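Local coordinates for GTP-binding protein (Thermus thermophilus, PDB 2DBY) that binds GDP and probably works as a ribosome-associated ATPase of the YchF/OLA1 subfamily of OBG-type P-loop NTPases, at residues Ala141-Arg146 and Ala190-Glu195; Glu72-Ala77 and Arg98-Ile103; Glu126-Val131 and Arg228-Glu233; Ala26-Tyr31 and Val42-Asp47. All coordinates share one frame; numbering follows the deposited sequence.

In the fold
Interaction 4 comes first along the chain, closing the short loop between helix 14-25 and strand 40-44 at one edge of the G domain. Interaction 2 follows in series, closing the excursion from strand 66-75 through helix 91-98 to strand 102-108; it packs against interaction 4 because strands 40-44 and 66-75 are sheet neighbours. Interaction 3 spans the longest loop, bringing helix 124-156 next to helix 222-234. Interaction 1 falls within that span and uses the same long helix farther along, binding it to helix 187-195. Interactions 1 and 3 therefore form a nested pair, and no two contacts cross.

Interaction 1 of 4, residues Ala141-Arg146 and Ala190-Glu195; sequences ATLERR and ARFLKE
Phe192 and Glu195 of helix 187-195 meet Leu143 and Arg146 on the part of the long helix 124-156 that is predicted to be coiled coil; helix 161-175 runs back beside it as the second arm of a helical hairpin. The axes of the short segments approach to 13.0 Å and run at 108° to each other, so side chains rather than backbones close the gap. The apolar part centres on the buried Phe192 ring. Its CG stands anti to the backbone N (chi1 175°), which sends the ring across to the long helix. Leu143 CD2 comes obliquely to within 3.7 Å of Phe192 CZ, and Arg146 CB lies at the ring edge; Leu170 of the second arm also touches Phe192. Nearer the surface, Arg146 bends twice along its chain and its NH2 forms a salt bridge with Glu195 OE2 at 2.7 Å, the carboxylate plane turned 62° from the guanidinium. As a hydrogen bond it is weak, its N-H being poorly aligned. Arg160 bridges to the same oxygen, and the shared negative charge probably offsets the closeness of the two guanidinium groups. A water accepts from Arg146 NE at 2.8 Å and donates to Glu195 OE2 at 2.7 Å.

Interaction 2 of 4, residues Glu72-Ala77 and Arg98-Ile103; sequences EFVDIA and REVAAI
A small, fully buried hydrophobic contact joins Val74, near the C-terminal end of strand 66-75, and Ile76, just past it, to Val100 in the turn between helix 91-98 and strand 102-108. All of it converges on one methyl group, Val100 CG1. With chi1 at -67° this methyl stands anti to the carbonyl carbon and beside the backbone N. Val74 CG2 meets Val100 CG1 at 3.9 Å, the two valines crossing at a slant. From the next position on the same side of the chain, Ile76 reaches tip to tip, its CD1 lying 4.1 Å from Val100 CG1. The folded Ile76 chain (chi2 -69°) brings that terminal methyl to the valine, while the side chain also packs on Val7, Phe93 and His96. Val100 is held from its backbone side as well, since its carbonyl oxygen accepts a hydrogen bond from Lys202. Between the two inward-pointing residues, Asp75 directs its carboxylate elsewhere, into a salt bridge with the GDP-binding Lys14. The packing thus backs the start of a sequence matching the DxxG (G3) motif, where a central strand of the P-loop NTPase fold runs out beside the phosphate-binding loop.

Interaction 3 of 4, residues Glu126-Val131 and Arg228-Glu233; sequences EDAEVV and RRKALE
Lys230 and Ala128 meet without any flat group stacked between them. Within the two segments, the flat side-chain group closest to the lysine tip is the Glu129 carboxylate, with Glu129 OE2 5.6 Å from Lys230 NZ; the opposite charges may attract at a distance but form no salt bridge. The Glu129 chain is fully extended, which carries its acid group beyond the lysine tip. What remains is an end-on approach by a single atom. Lys230 NZ arrives over the methyl of Ala128, 3.6 Å from its CB, and lies 3.8 Å from the backbone N of Glu129, an amide nitrogen that cannot accept a bond from it. The remainder of the side chain spans the distance between the helices: CG leaves anti to the backbone N (chi1 179°), a bend at chi2 steps the chain to one side, and the one at chi4 turns NZ back toward Ala128. The backbones are well separated, 8.8 Å between Ala128 CA and Lys230 CA, and a small alanine faces a long lysine. Below this contact the two helices share a floor, for Ala128, Lys230 and Ala231 all touch Tyr206 of strand 204-209. Helix 124-156 also rests on strand 102-108 through Asp127 and Val131, and helix 222-234 on strand 237-241 through Arg228 and Ala231, so the pair lies side by side on one face of the parallel part of the sheet.

Interaction 4 of 4, residues Ala26-Tyr31 and Val42-Asp47; sequences ALAANY and VVPLED. With FMT (formic acid), chain E.
Ala28 and Pro44 fit together as bump and hollow, with Val42 and Leu27 forming the flanks. The corner of the proline ring rests against the backbone of the loop where Leu27 passes into Ala28: Pro44 CG is 4.0 Å from Ala28 CA and 4.2 Å from Leu27 C. In return the Ala28 methyl enters the shallow gap between the side chains of Val42 and Pro44, which stand two residues apart on the same side of the strand. Ala28 CB is 3.7 Å from Val42 CG2; chi1 of -57° puts this branch, and not CG1, against the methyl. Leu27 CB closes the other flank more loosely against Pro44 CG. A formic acid molecule, probably from the crystallisation liquor, occupies the notch beside this packing. Ala29 N donates to the O2 atom of the formic acid at 2.8 Å with a fairly straight bond (164°). The next amide, that of Asn30, makes a long, weak bond to O1, so successive amides hold the two oxygens. Pro44 CB and CG form a wall by O2, and His70 adds a further hydrogen bond. Through the packing of Ala28 on Pro44 and Val42 the loop after helix 14-25 lies against strand 40-44, which is paired antiparallel with strand 66-75; on the other side of the strand, Val43 packs on Phe73 and on helix 270-281.

Interaction 1 of 4, residues Ala141-Arg146 and Ala190-Glu195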
loop_
_atom_site.group_PDB
_atom_site.type_symbol
_atom_site.label_atom_id
_atom_site.label_comp_id
_atom_site.label_asym_id
_atom_site.label_seq_id
_atom_site.Cartn_x
_atom_site.Cartn_y
_atom_site.Cartn_z
ATOM N N ALA A 141 8.477 -24.592 -0.334
ATOM C CA ALA A 141 9.830 -24.921 0.100
ATOM C C ALA A 141 10.126 -24.275 1.462
ATOM O O ALA A 141 10.744 -24.869 2.346
ATOM C CB ALA A 141 10.846 -24.438 -0.957
ATOM N N THR A 142 9.695 -23.026 1.636
ATOM C CA THR A 142 9.900 -22.355 2.911
ATOM C C THR A 142 9.175 -23.100 4.021
ATOM O O THR A 142 9.726 -23.302 5.107
ATOM C CB THR A 142 9.357 -20.924 2.863
ATOM O OG1 THR A 142 10.160 -20.183 1.964
ATOM C CG2 THR A 142 9.385 -20.262 4.260
ATOM N N LEU A 143 7.939 -23.502 3.748
ATOM C CA LEU A 143 7.163 -24.214 4.749
ATOM C C LEU A 143 7.812 -25.551 5.104
ATOM O O LEU A 143 7.852 -25.923 6.271
ATOM C CB LEU A 143 5.731 -24.456 4.251
ATOM C CG LEU A 143 4.813 -23.232 4.399
ATOM C CD1 LEU A 143 3.574 -23.413 3.558
ATOM C CD2 LEU A 143 4.466 -23.050 5.876
ATOM N N GLU A 144 8.323 -26.258 4.103
ATOM C CA GLU A 144 8.951 -27.563 4.366
ATOM C C GLU A 144 10.126 -27.351 5.305
ATOM O O GLU A 144 10.313 -28.111 6.260
ATOM C CB GLU A 144 9.394 -28.214 3.041
ATOM C CG GLU A 144 8.178 -28.710 2.216
ATOM C CD GLU A 144 8.382 -28.745 0.703
ATOM O OE1 GLU A 144 7.378 -28.954 -0.017
ATOM O OE2 GLU A 144 9.527 -28.562 0.229
ATOM N N ARG A 145 10.918 -26.312 5.049
ATOM C CA ARG A 145 12.055 -26.040 5.923
ATOM C C ARG A 145 11.603 -25.645 7.325
ATOM O O ARG A 145 12.170 -26.109 8.313
ATOM C CB ARG A 145 12.933 -24.930 5.341
ATOM C CG ARG A 145 13.724 -25.334 4.124
ATOM C CD ARG A 145 14.702 -24.218 3.737
ATOM N NE ARG A 145 14.053 -23.069 3.105
ATOM C CZ ARG A 145 13.773 -22.990 1.804
ATOM N NH1 ARG A 145 14.080 -23.993 0.986
ATOM N NH2 ARG A 145 13.198 -21.904 1.315
ATOM N N ARG A 146 10.579 -24.796 7.433
ATOM C CA ARG A 146 10.113 -24.388 8.757
ATOM C C ARG A 146 9.454 -25.530 9.529
ATOM O O ARG A 146 9.628 -25.636 10.741
ATOM C CB ARG A 146 9.120 -23.208 8.646
ATOM C CG ARG A 146 9.722 -21.927 8.073
ATOM C CD ARG A 146 11.036 -21.579 8.761
ATOM N NE ARG A 146 10.817 -21.172 10.147
ATOM C CZ ARG A 146 11.751 -21.210 11.089
ATOM N NH1 ARG A 146 12.974 -21.649 10.798
ATOM N NH2 ARG A 146 11.467 -20.783 12.313
ATOM N N ALA A 190 -1.082 -15.801 12.643
ATOM C CA ALA A 190 -0.507 -14.466 12.679
ATOM C C ALA A 190 0.928 -14.490 13.214
ATOM O O ALA A 190 1.801 -13.797 12.688
ATOM C CB ALA A 190 -1.371 -13.554 13.528
ATOM N N ARG A 191 1.178 -15.277 14.263
ATOM C CA ARG A 191 2.533 -15.341 14.826
ATOM C C ARG A 191 3.491 -15.984 13.827
ATOM O O ARG A 191 4.630 -15.561 13.667
ATOM C CB ARG A 191 2.545 -16.157 16.121
ATOM C CG ARG A 191 1.843 -15.478 17.276
ATOM C CD ARG A 191 1.919 -16.352 18.519
ATOM N NE ARG A 191 3.302 -16.666 18.876
ATOM C CZ ARG A 191 3.648 -17.596 19.765
ATOM N NH1 ARG A 191 2.711 -18.300 20.377
ATOM N NH2 ARG A 191 4.923 -17.820 20.048
ATOM N N PHE A 192 3.018 -17.011 13.142
ATOM C CA PHE A 192 3.872 -17.665 12.173
ATOM C C PHE A 192 4.248 -16.717 11.018
ATOM O O PHE A 192 5.419 -16.623 10.630
ATOM C CB PHE A 192 3.175 -18.905 11.594
ATOM C CG PHE A 192 3.957 -19.553 10.488
ATOM C CD1 PHE A 192 5.031 -20.393 10.787
ATOM C CD2 PHE A 192 3.696 -19.240 9.156
ATOM C CE1 PHE A 192 5.838 -20.907 9.785
ATOM C CE2 PHE A 192 4.495 -19.748 8.142
ATOM C CZ PHE A 192 5.575 -20.586 8.457
ATOM N N LEU A 193 3.258 -16.009 10.471
ATOM C CA LEU A 193 3.534 -15.145 9.323
ATOM C C LEU A 193 4.380 -13.919 9.658
ATOM O O LEU A 193 5.049 -13.368 8.785
ATOM C CB LEU A 193 2.218 -14.727 8.643
ATOM C CG LEU A 193 1.469 -15.846 7.896
ATOM C CD1 LEU A 193 0.131 -15.341 7.371
ATOM C CD2 LEU A 193 2.356 -16.347 6.738
ATOM N N LYS A 194 4.363 -13.507 10.920
ATOM C CA LYS A 194 5.178 -12.376 11.340
ATOM C C LYS A 194 6.634 -12.842 11.300
ATOM O O LYS A 194 7.514 -12.125 10.834
ATOM C CB LYS A 194 4.814 -11.947 12.763
ATOM C CG LYS A 194 5.557 -10.699 13.239
ATOM C CD LYS A 194 5.225 -10.385 14.701
ATOM C CE LYS A 194 6.106 -9.264 15.251
ATOM N NZ LYS A 194 6.038 -9.184 16.746
ATOM N N GLU A 195 6.873 -14.066 11.761
ATOM C CA GLU A 195 8.220 -14.622 11.771
ATOM C C GLU A 195 8.679 -15.077 10.386
ATOM O O GLU A 195 9.853 -14.917 10.035
ATOM C CB GLU A 195 8.299 -15.810 12.740
ATOM C CG GLU A 195 9.584 -16.615 12.615
ATOM C CD GLU A 195 9.800 -17.577 13.780
ATOM O OE1 GLU A 195 9.732 -17.118 14.943
ATOM O OE2 GLU A 195 10.045 -18.781 13.529
HETATM O O HOH W 1 8.664 -19.992 11.544
#

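Interaction 2 of 4, residues Glu72-Ala77 and Arg98-Ile103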
loop_
_atom_site.group_PDB
_atom_site.type_symbol
_atom_site.label_atom_id
_atom_site.label_comp_id
_atom_site.label_asym_id
_atom_site.label_seq_id
_atom_site.Cartn_x
_atom_site.Cartn_y
_atom_site.Cartn_z
ATOM N N GLU A 72 4.718 4.357 -2.038
ATOM C CA GLU A 72 5.885 3.903 -2.804
ATOM C C GLU A 72 5.600 2.639 -3.626
ATOM O O GLU A 72 4.982 1.706 -3.132
ATOM C CB GLU A 72 7.029 3.639 -1.824
ATOM C CG GLU A 72 8.356 3.225 -2.452
ATOM C CD GLU A 72 9.472 3.204 -1.423
ATOM O OE1 GLU A 72 9.901 4.283 -0.987
ATOM O OE2 GLU A 72 9.913 2.112 -1.043
ATOM N N PHE A 73 6.074 2.635 -4.875
ATOM C CA PHE A 73 5.877 1.524 -5.797
ATOM C C PHE A 73 7.231 1.098 -6.338
ATOM O O PHE A 73 8.079 1.956 -6.616
ATOM C CB PHE A 73 4.991 1.955 -6.973
ATOM C CG PHE A 73 3.543 2.109 -6.609
ATOM C CD1 PHE A 73 3.032 3.349 -6.215
ATOM C CD2 PHE A 73 2.697 1.003 -6.618
ATOM C CE1 PHE A 73 1.692 3.478 -5.831
ATOM C CE2 PHE A 73 1.358 1.118 -6.238
ATOM C CZ PHE A 73 0.852 2.354 -5.841
ATOM N N VAL A 74 7.420 -0.209 -6.500
ATOM C CA VAL A 74 8.674 -0.732 -7.020
ATOM C C VAL A 74 8.418 -1.506 -8.308
ATOM O O VAL A 74 7.484 -2.320 -8.364
ATOM C CB VAL A 74 9.298 -1.693 -6.004
ATOM C CG1 VAL A 74 10.629 -2.240 -6.540
ATOM C CG2 VAL A 74 9.475 -0.990 -4.677
ATOM N N ASP A 75 9.215 -1.257 -9.348
ATOM C CA ASP A 75 9.056 -1.998 -10.588
ATOM C C ASP A 75 9.834 -3.269 -10.307
ATOM O O ASP A 75 11.074 -3.237 -10.301
ATOM C CB ASP A 75 9.714 -1.275 -11.773
ATOM C CG ASP A 75 9.548 -2.033 -13.095
ATOM O OD1 ASP A 75 9.032 -3.173 -13.084
ATOM O OD2 ASP A 75 9.935 -1.482 -14.154
ATOM N N ILE A 76 9.112 -4.375 -10.103
ATOM C CA ILE A 76 9.758 -5.639 -9.772
ATOM C C ILE A 76 10.382 -6.196 -11.009
ATOM O O ILE A 76 9.712 -6.486 -12.006
ATOM C CB ILE A 76 8.784 -6.663 -9.204
ATOM C CG1 ILE A 76 8.247 -6.186 -7.842
ATOM C CG2 ILE A 76 9.502 -8.026 -9.075
ATOM C CD1 ILE A 76 9.258 -6.175 -6.717
ATOM N N ALA A 77 11.682 -6.367 -10.899
ATOM C CA ALA A 77 12.495 -6.833 -11.986
ATOM C C ALA A 77 12.835 -8.308 -11.896
ATOM O O ALA A 77 13.137 -8.816 -10.806
ATOM C CB ALA A 77 13.742 -6.028 -12.001
ATOM N N ARG A 98 10.353 -10.515 -2.217
ATOM C CA ARG A 98 10.514 -10.609 -0.778
ATOM C C ARG A 98 10.651 -9.245 -0.127
ATOM O O ARG A 98 10.265 -9.078 1.022
ATOM C CB ARG A 98 11.745 -11.459 -0.425
ATOM C CG ARG A 98 11.580 -12.920 -0.805
ATOM C CD ARG A 98 12.775 -13.797 -0.410
ATOM N NE ARG A 98 12.538 -15.188 -0.803
ATOM C CZ ARG A 98 11.560 -15.947 -0.299
ATOM N NH1 ARG A 98 10.741 -15.446 0.620
ATOM N NH2 ARG A 98 11.388 -17.201 -0.714
ATOM N N GLU A 99 11.196 -8.277 -0.859
ATOM C CA GLU A 99 11.417 -6.933 -0.302
ATOM C C GLU A 99 10.225 -5.958 -0.316
ATOM O O GLU A 99 10.362 -4.818 0.149
ATOM C CB GLU A 99 12.585 -6.246 -1.014
ATOM C CG GLU A 99 13.888 -7.004 -1.008
ATOM C CD GLU A 99 14.938 -6.319 -1.881
ATOM O OE1 GLU A 99 14.663 -6.042 -3.077
ATOM O OE2 GLU A 99 16.046 -6.055 -1.370
ATOM N N VAL A 100 9.073 -6.353 -0.856
ATOM C CA VAL A 100 7.935 -5.430 -0.835
ATOM C C VAL A 100 6.846 -5.988 0.075
ATOM O O VAL A 100 6.827 -7.182 0.351
ATOM C CB VAL A 100 7.353 -5.187 -2.239
ATOM C CG1 VAL A 100 8.403 -4.433 -3.085
ATOM C CG2 VAL A 100 6.982 -6.519 -2.899
ATOM N N ALA A 101 5.946 -5.117 0.522
ATOM C CA ALA A 101 4.867 -5.501 1.445
ATOM C C ALA A 101 3.570 -5.941 0.785
ATOM O O ALA A 101 2.735 -6.593 1.411
ATOM C CB ALA A 101 4.584 -4.343 2.385
ATOM N N ALA A 102 3.395 -5.554 -0.467
ATOM C CA ALA A 102 2.210 -5.913 -1.247
ATOM C C ALA A 102 2.629 -6.021 -2.703
ATOM O O ALA A 102 3.685 -5.500 -3.096
ATOM C CB ALA A 102 1.069 -4.855 -1.056
ATOM N N ILE A 103 1.796 -6.683 -3.505
ATOM C CA ILE A 103 2.075 -6.924 -4.909
ATOM C C ILE A 103 0.917 -6.399 -5.767
ATOM O O ILE A 103 -0.252 -6.594 -5.427
ATOM C CB ILE A 103 2.215 -8.460 -5.163
ATOM C CG1 ILE A 103 3.406 -9.001 -4.367
ATOM C CG2 ILE A 103 2.331 -8.732 -6.667
ATOM C CD1 ILE A 103 3.547 -10.527 -4.410
#

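Interaction 3 of 4, residues Glu126-Val131 and Arg228-Glu233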
loop_
_atom_site.group_PDB
_atom_site.type_symbol
_atom_site.label_atom_id
_atom_site.label_comp_id
_atom_site.label_asym_id
_atom_site.label_seq_id
_atom_site.Cartn_x
_atom_site.Cartn_y
_atom_site.Cartn_z
ATOM N N GLU A 126 -4.287 -16.410 -16.992
ATOM C CA GLU A 126 -3.117 -17.268 -17.182
ATOM C C GLU A 126 -1.873 -16.585 -16.608
ATOM O O GLU A 126 -1.056 -17.222 -15.942
ATOM C CB GLU A 126 -2.908 -17.581 -18.663
ATOM C CG GLU A 126 -2.276 -18.942 -18.898
ATOM C CD GLU A 126 -3.254 -20.082 -18.631
ATOM O OE1 GLU A 126 -4.148 -20.315 -19.481
ATOM O OE2 GLU A 126 -3.134 -20.735 -17.567
ATOM N N ASP A 127 -1.738 -15.284 -16.864
ATOM C CA ASP A 127 -0.617 -14.520 -16.331
ATOM C C ASP A 127 -0.627 -14.566 -14.799
ATOM O O ASP A 127 0.416 -14.763 -14.167
ATOM C CB ASP A 127 -0.723 -13.054 -16.775
ATOM C CG ASP A 127 -0.176 -12.823 -18.158
ATOM O OD1 ASP A 127 0.070 -13.820 -18.881
ATOM O OD2 ASP A 127 0.011 -11.634 -18.514
ATOM N N ALA A 128 -1.800 -14.344 -14.206
ATOM C CA ALA A 128 -1.909 -14.343 -12.749
ATOM C C ALA A 128 -1.460 -15.695 -12.183
ATOM O O ALA A 128 -0.731 -15.758 -11.200
ATOM C CB ALA A 128 -3.356 -14.060 -12.332
ATOM N N GLU A 129 -1.904 -16.777 -12.818
ATOM C CA GLU A 129 -1.518 -18.110 -12.356
ATOM C C GLU A 129 -0.021 -18.391 -12.505
ATOM O O GLU A 129 0.563 -19.095 -11.678
ATOM C CB GLU A 129 -2.328 -19.185 -13.089
ATOM C CG GLU A 129 -1.987 -20.596 -12.617
ATOM C CD GLU A 129 -2.756 -21.686 -13.345
ATOM O OE1 GLU A 129 -2.557 -22.876 -12.998
ATOM O OE2 GLU A 129 -3.553 -21.358 -14.256
ATOM N N VAL A 130 0.601 -17.852 -13.557
ATOM C CA VAL A 130 2.033 -18.055 -13.771
ATOM C C VAL A 130 2.819 -17.466 -12.610
ATOM O O VAL A 130 3.678 -18.129 -12.034
ATOM C CB VAL A 130 2.533 -17.417 -15.104
ATOM C CG1 VAL A 130 4.074 -17.361 -15.116
ATOM C CG2 VAL A 130 2.040 -18.247 -16.292
ATOM N N VAL A 131 2.524 -16.218 -12.258
ATOM C CA VAL A 131 3.240 -15.610 -11.151
ATOM C C VAL A 131 2.922 -16.309 -9.841
ATOM O O VAL A 131 3.824 -16.633 -9.074
ATOM C CB VAL A 131 2.894 -14.102 -11.022
ATOM C CG1 VAL A 131 3.453 -13.533 -9.706
ATOM C CG2 VAL A 131 3.479 -13.361 -12.222
ATOM N N ARG A 228 -12.029 -10.081 -11.887
ATOM C CA ARG A 228 -12.729 -9.888 -10.615
ATOM C C ARG A 228 -13.061 -11.260 -9.996
ATOM O O ARG A 228 -12.944 -11.449 -8.775
ATOM C CB ARG A 228 -14.025 -9.070 -10.804
ATOM C CG ARG A 228 -13.775 -7.618 -11.215
ATOM C CD ARG A 228 -15.045 -6.814 -11.255
ATOM N NE ARG A 228 -14.852 -5.441 -11.751
ATOM C CZ ARG A 228 -14.271 -4.453 -11.073
ATOM N NH1 ARG A 228 -13.802 -4.656 -9.844
ATOM N NH2 ARG A 228 -14.160 -3.250 -11.627
ATOM N N ARG A 229 -13.475 -12.214 -10.834
ATOM C CA ARG A 229 -13.810 -13.578 -10.372
ATOM C C ARG A 229 -12.590 -14.267 -9.737
ATOM O O ARG A 229 -12.684 -14.852 -8.636
ATOM C CB ARG A 229 -14.356 -14.394 -11.562
ATOM C CG ARG A 229 -14.529 -15.900 -11.348
ATOM C CD ARG A 229 -15.503 -16.481 -12.417
ATOM N NE ARG A 229 -15.172 -16.108 -13.805
ATOM C CZ ARG A 229 -14.189 -16.660 -14.519
ATOM N NH1 ARG A 229 -13.433 -17.608 -13.982
ATOM N NH2 ARG A 229 -13.969 -16.288 -15.783
ATOM N N LYS A 230 -11.447 -14.189 -10.420
ATOM C CA LYS A 230 -10.205 -14.777 -9.931
ATOM C C LYS A 230 -9.750 -14.054 -8.674
ATOM O O LYS A 230 -9.202 -14.672 -7.760
ATOM C CB LYS A 230 -9.092 -14.655 -10.976
ATOM C CG LYS A 230 -7.754 -15.219 -10.523
ATOM C CD LYS A 230 -7.774 -16.739 -10.510
ATOM C CE LYS A 230 -6.364 -17.324 -10.435
ATOM N NZ LYS A 230 -5.509 -16.890 -11.580
ATOM N N ALA A 231 -9.940 -12.742 -8.644
ATOM C CA ALA A 231 -9.545 -11.956 -7.473
ATOM C C ALA A 231 -10.268 -12.471 -6.232
ATOM O O ALA A 231 -9.681 -12.558 -5.137
ATOM C CB ALA A 231 -9.879 -10.461 -7.683
ATOM N N LEU A 232 -11.536 -12.822 -6.386
ATOM C CA LEU A 232 -12.291 -13.288 -5.223
ATOM C C LEU A 232 -11.714 -14.592 -4.694
ATOM O O LEU A 232 -11.658 -14.790 -3.478
ATOM C CB LEU A 232 -13.773 -13.463 -5.570
ATOM C CG LEU A 232 -14.698 -13.592 -4.367
ATOM C CD1 LEU A 232 -14.574 -12.326 -3.505
ATOM C CD2 LEU A 232 -16.149 -13.788 -4.846
ATOM N N GLU A 233 -11.250 -15.451 -5.599
ATOM C CA GLU A 233 -10.659 -16.738 -5.214
ATOM C C GLU A 233 -9.291 -16.568 -4.596
ATOM O O GLU A 233 -8.899 -17.320 -3.711
ATOM C CB GLU A 233 -10.516 -17.662 -6.421
ATOM C CG GLU A 233 -11.825 -18.015 -7.070
ATOM C CD GLU A 233 -11.648 -18.988 -8.208
ATOM O OE1 GLU A 233 -12.666 -19.538 -8.668
ATOM O OE2 GLU A 233 -10.497 -19.202 -8.646
#

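Interaction 4 of 4, residues Ala26-Tyr31 and Val42-Asp47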
loop_
_atom_site.group_PDB
_atom_site.type_symbol
_atom_site.label_atom_id
_atom_site.label_comp_id
_atom_site.label_asym_id
_atom_site.label_seq_id
_atom_site.Cartn_x
_atom_site.Cartn_y
_atom_site.Cartn_z
ATOM N N ALA A 26 8.481 12.549 -9.909
ATOM C CA ALA A 26 9.232 13.808 -9.995
ATOM C C ALA A 26 8.472 14.969 -9.351
ATOM O O ALA A 26 9.009 16.081 -9.241
ATOM C CB ALA A 26 9.551 14.135 -11.459
ATOM N N LEU A 27 7.232 14.717 -8.926
ATOM C CA LEU A 27 6.402 15.738 -8.268
ATOM C C LEU A 27 6.460 15.672 -6.741
ATOM O O LEU A 27 5.934 16.557 -6.054
ATOM C CB LEU A 27 4.925 15.571 -8.664
ATOM C CG LEU A 27 4.428 15.724 -10.104
ATOM C CD1 LEU A 27 2.917 15.455 -10.154
ATOM C CD2 LEU A 27 4.721 17.119 -10.609
ATOM N N ALA A 28 7.100 14.639 -6.197
ATOM C CA ALA A 28 7.142 14.431 -4.750
ATOM C C ALA A 28 7.809 15.506 -3.884
ATOM O O ALA A 28 8.830 16.074 -4.262
ATOM C CB ALA A 28 7.795 13.057 -4.460
ATOM N N ALA A 29 7.227 15.746 -2.710
ATOM C CA ALA A 29 7.741 16.742 -1.754
ATOM C C ALA A 29 8.853 16.179 -0.883
ATOM O O ALA A 29 9.742 16.917 -0.433
ATOM C CB ALA A 29 6.586 17.264 -0.850
ATOM N N ASN A 30 8.802 14.875 -0.627
ATOM C CA ASN A 30 9.809 14.225 0.212
ATOM C C ASN A 30 10.035 12.841 -0.344
ATOM O O ASN A 30 9.077 12.129 -0.667
ATOM C CB ASN A 30 9.324 14.104 1.651
ATOM C CG ASN A 30 9.119 15.449 2.302
ATOM O OD1 ASN A 30 7.990 15.955 2.400
ATOM N ND2 ASN A 30 10.213 16.053 2.733
ATOM N N TYR A 31 11.301 12.459 -0.441
ATOM C CA TYR A 31 11.643 11.167 -0.988
ATOM C C TYR A 31 12.211 10.186 0.004
ATOM O O TYR A 31 13.161 10.500 0.722
ATOM C CB TYR A 31 12.676 11.313 -2.098
ATOM C CG TYR A 31 12.186 12.056 -3.321
ATOM C CD1 TYR A 31 12.461 13.418 -3.503
ATOM C CD2 TYR A 31 11.430 11.395 -4.284
ATOM C CE1 TYR A 31 11.987 14.105 -4.643
ATOM C CE2 TYR A 31 10.946 12.065 -5.405
ATOM C CZ TYR A 31 11.228 13.404 -5.583
ATOM O OH TYR A 31 10.765 14.007 -6.727
ATOM N N VAL A 42 7.624 7.153 -5.811
ATOM C CA VAL A 42 6.392 7.304 -5.048
ATOM C C VAL A 42 5.358 8.095 -5.819
ATOM O O VAL A 42 5.682 8.818 -6.774
ATOM C CB VAL A 42 6.630 8.017 -3.703
ATOM C CG1 VAL A 42 7.659 7.267 -2.873
ATOM C CG2 VAL A 42 7.088 9.432 -3.942
ATOM N N VAL A 43 4.101 7.944 -5.414
ATOM C CA VAL A 43 3.007 8.680 -6.026
ATOM C C VAL A 43 2.420 9.551 -4.922
ATOM O O VAL A 43 1.929 9.028 -3.935
ATOM C CB VAL A 43 1.880 7.735 -6.542
ATOM C CG1 VAL A 43 0.722 8.582 -7.106
ATOM C CG2 VAL A 43 2.419 6.793 -7.623
ATOM N N PRO A 44 2.513 10.886 -5.050
ATOM C CA PRO A 44 1.960 11.780 -4.024
ATOM C C PRO A 44 0.445 11.489 -3.931
ATOM O O PRO A 44 -0.241 11.415 -4.964
ATOM C CB PRO A 44 2.237 13.173 -4.592
ATOM C CG PRO A 44 3.492 12.976 -5.420
ATOM C CD PRO A 44 3.185 11.648 -6.119
ATOM N N LEU A 45 -0.067 11.350 -2.711
ATOM C CA LEU A 45 -1.477 11.036 -2.471
ATOM C C LEU A 45 -2.248 12.338 -2.332
ATOM O O LEU A 45 -1.965 13.143 -1.450
ATOM C CB LEU A 45 -1.625 10.244 -1.171
ATOM C CG LEU A 45 -2.115 8.798 -1.143
ATOM C CD1 LEU A 45 -2.486 8.466 0.304
ATOM C CD2 LEU A 45 -3.316 8.597 -2.073
ATOM N N GLU A 46 -3.212 12.552 -3.213
ATOM C CA GLU A 46 -3.996 13.775 -3.146
ATOM C C GLU A 46 -4.936 13.630 -1.965
ATOM O O GLU A 46 -5.475 12.548 -1.713
ATOM C CB GLU A 46 -4.762 13.969 -4.467
ATOM C CG GLU A 46 -3.818 14.451 -5.555
ATOM C CD GLU A 46 -4.396 14.405 -6.955
ATOM O OE1 GLU A 46 -5.621 14.552 -7.105
ATOM O OE2 GLU A 46 -3.602 14.238 -7.909
ATOM N N ASP A 47 -5.134 14.713 -1.229
ATOM C CA ASP A 47 -6.017 14.640 -0.068
ATOM C C ASP A 47 -6.630 16.021 0.169
ATOM O O ASP A 47 -5.936 16.965 0.575
ATOM C CB ASP A 47 -5.206 14.172 1.146
ATOM C CG ASP A 47 -6.072 13.910 2.377
ATOM O OD1 ASP A 47 -5.606 13.174 3.273
ATOM O OD2 ASP A 47 -7.208 14.442 2.461
HETATM C C FMT E . 4.765 13.513 -1.603
HETATM O O1 FMT E . 5.822 13.217 -1.100
HETATM O O2 FMT E . 4.648 14.656 -2.277
#